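Local coordinates for phosphoglycerol transferase (PDB 5U9Z), which probably transfers glycerol phosphate onto the rhamnose-containing cell-wall polysaccharide of streptococci, using a manganese-binding domain of the alkaline phosphatase superfamily, at residues 39-44 with 198-203. Sequence-based numbering, arbitrary orientation.
Sequences TVIYLL and QFFSVI
Val40 and Tyr42 hydrogen-bond alternately with Phe200 and Val202, joining two neighbouring parallel strands, 39-44 and 199-203, near the middle of the mixed sheet of this alkaline phosphatase-like α/β fold. Val40 and Tyr42 each use both N and O, as do Phe200 and Val202 on the partner strand; the shortest link runs from Tyr42 N to Phe200 O, 2.7 Å. On the face carrying Val40, Tyr42 and Phe199, the two rings make a T-shaped pair: the CE1-CZ edge of Phe199 meets one face of Tyr42, with centroids 5.1 Å apart and planes at 65°. The CG of Phe199 lies anti to its backbone N (chi1 176°), carrying the ring across toward the face of Tyr42, with CE1 over the centre of the phenol ring, while its CD1 rests 4.0 Å from Val40 CB. Beyond the ring, Tyr42 OH is bonded to Thr314 OG1, and helix 88-97 packs over this side through Thr95 and Leu96. On the other face, Ile41 lies alongside Phe200, CG1 to CD2 at 3.7 Å, and Leu43 CD1 presses tightly on Val202 CG1 at 3.3 Å. Helix 181-191 covers these aliphatic groups with Tyr185, Val184 and Ile188. The opposite flank of 39-44 is bonded to strand 262-268. At the C-terminal end of the strands, Leu44 lies beside the manganese site, touching its ligands Thr88 and Asp269. At the other end, just before strand 199-203, the sheet pairing gives way to a side-chain bond: Gln198 N donates almost straight (171°) to Thr39 OG1, 3.0 Å away.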
loop_
_atom_site.group_PDB
_atom_site.type_symbol
_atom_site.label_atom_id
_atom_site.label_comp_id
_atom_site.label_asym_id
_atom_site.label_seq_id
_atom_site.Cartn_x
_atom_site.Cartn_y
_atom_site.Cartn_z
ATOM N N THR A 39 -0.042 -3.556 16.211
ATOM C CA THR A 39 -0.858 -2.515 15.603
ATOM C C THR A 39 -0.233 -2.156 14.260
ATOM O O THR A 39 0.951 -1.805 14.197
ATOM C CB THR A 39 -0.949 -1.295 16.521
ATOM O OG1 THR A 39 -1.840 -1.581 17.608
ATOM C CG2 THR A 39 -1.456 -0.079 15.773
ATOM N N VAL A 40 -1.017 -2.257 13.190
ATOM C CA VAL A 40 -0.521 -2.091 11.830
ATOM C C VAL A 40 -1.143 -0.844 11.220
ATOM O O VAL A 40 -2.352 -0.613 11.340
ATOM C CB VAL A 40 -0.820 -3.337 10.975
ATOM C CG1 VAL A 40 -0.389 -3.122 9.535
ATOM C CG2 VAL A 40 -0.113 -4.552 11.563
ATOM N N ILE A 41 -0.311 -0.043 10.559
ATOM C CA ILE A 41 -0.730 1.197 9.918
ATOM C C ILE A 41 -0.369 1.091 8.441
ATOM O O ILE A 41 0.817 1.096 8.085
ATOM C CB ILE A 41 -0.068 2.423 10.562
ATOM C CG1 ILE A 41 -0.368 2.464 12.066
ATOM C CG2 ILE A 41 -0.548 3.706 9.890
ATOM C CD1 ILE A 41 0.467 3.460 12.829
ATOM N N TYR A 42 -1.381 0.979 7.581
ATOM C CA TYR A 42 -1.184 1.082 6.137
ATOM C C TYR A 42 -1.280 2.555 5.759
ATOM O O TYR A 42 -2.340 3.173 5.891
ATOM C CB TYR A 42 -2.206 0.242 5.376
ATOM C CG TYR A 42 -1.857 -1.230 5.284
ATOM C CD1 TYR A 42 -0.937 -1.805 6.152
ATOM C CD2 TYR A 42 -2.442 -2.043 4.321
ATOM C CE1 TYR A 42 -0.618 -3.145 6.068
ATOM C CE2 TYR A 42 -2.126 -3.385 4.230
ATOM C CZ TYR A 42 -1.213 -3.930 5.109
ATOM O OH TYR A 42 -0.889 -5.263 5.029
ATOM N N LEU A 43 -0.168 3.118 5.295
ATOM C CA LEU A 43 -0.026 4.559 5.107
ATOM C C LEU A 43 0.280 4.835 3.637
ATOM O O LEU A 43 1.422 4.682 3.188
ATOM C CB LEU A 43 1.064 5.101 6.030
ATOM C CG LEU A 43 1.241 6.610 6.187
ATOM C CD1 LEU A 43 -0.070 7.311 6.478
ATOM C CD2 LEU A 43 2.232 6.867 7.315
ATOM N N LEU A 44 -0.748 5.238 2.892
ATOM C CA LEU A 44 -0.610 5.606 1.486
ATOM C C LEU A 44 -0.218 7.077 1.422
ATOM O O LEU A 44 -1.037 7.958 1.703
ATOM C CB LEU A 44 -1.915 5.341 0.736
ATOM C CG LEU A 44 -1.915 5.424 -0.794
ATOM C CD1 LEU A 44 -3.183 4.780 -1.345
ATOM C CD2 LEU A 44 -1.810 6.857 -1.292
ATOM N N GLN A 198 -4.643 -2.304 16.911
ATOM C CA GLN A 198 -5.442 -1.563 15.948
ATOM C C GLN A 198 -4.886 -1.717 14.537
ATOM O O GLN A 198 -3.709 -2.027 14.337
ATOM C CB GLN A 198 -5.493 -0.074 16.312
ATOM C CG GLN A 198 -6.150 0.221 17.650
ATOM C CD GLN A 198 -5.799 1.598 18.170
ATOM O OE1 GLN A 198 -4.625 1.924 18.347
ATOM N NE2 GLN A 198 -6.816 2.419 18.414
ATOM N N PHE A 199 -5.760 -1.491 13.558
ATOM C CA PHE A 199 -5.381 -1.431 12.153
ATOM C C PHE A 199 -5.827 -0.093 11.581
ATOM O O PHE A 199 -7.000 0.279 11.705
ATOM C CB PHE A 199 -5.997 -2.578 11.351
ATOM C CG PHE A 199 -5.706 -2.509 9.877
ATOM C CD1 PHE A 199 -4.514 -3.000 9.368
ATOM C CD2 PHE A 199 -6.621 -1.946 9.001
ATOM C CE1 PHE A 199 -4.241 -2.931 8.015
ATOM C CE2 PHE A 199 -6.354 -1.876 7.646
ATOM C CZ PHE A 199 -5.161 -2.367 7.152
ATOM N N PHE A 200 -4.894 0.627 10.967
ATOM C CA PHE A 200 -5.165 1.920 10.353
ATOM C C PHE A 200 -4.974 1.827 8.846
ATOM O O PHE A 200 -3.932 1.357 8.377
ATOM C CB PHE A 200 -4.240 3.001 10.914
ATOM C CG PHE A 200 -4.500 3.352 12.350
ATOM C CD1 PHE A 200 -5.382 4.366 12.679
ATOM C CD2 PHE A 200 -3.843 2.685 13.371
ATOM C CE1 PHE A 200 -5.614 4.703 14.000
ATOM C CE2 PHE A 200 -4.073 3.014 14.695
ATOM C CZ PHE A 200 -4.960 4.025 15.009
ATOM N N SER A 201 -5.976 2.282 8.094
ATOM C CA SER A 201 -5.872 2.461 6.647
ATOM C C SER A 201 -5.895 3.960 6.375
ATOM O O SER A 201 -6.930 4.613 6.552
ATOM C CB SER A 201 -7.001 1.743 5.913
ATOM O OG SER A 201 -6.813 1.818 4.511
ATOM N N VAL A 202 -4.756 4.499 5.949
ATOM C CA VAL A 202 -4.550 5.936 5.834
ATOM C C VAL A 202 -4.281 6.285 4.376
ATOM O O VAL A 202 -3.516 5.597 3.691
ATOM C CB VAL A 202 -3.383 6.403 6.730
ATOM C CG1 VAL A 202 -3.279 7.921 6.734
ATOM C CG2 VAL A 202 -3.554 5.875 8.149
ATOM N N ILE A 203 -4.912 7.360 3.908
ATOM C CA ILE A 203 -4.700 7.899 2.568
ATOM C C ILE A 203 -4.507 9.402 2.721
ATOM O O ILE A 203 -5.469 10.129 2.994
ATOM C CB ILE A 203 -5.870 7.594 1.620
ATOM C CG1 ILE A 203 -6.194 6.100 1.624
ATOM C CG2 ILE A 203 -5.552 8.064 0.200
ATOM C CD1 ILE A 203 -7.278 5.710 2.613
HETATM O O HOH W 1 -2.622 0.653 19.141
#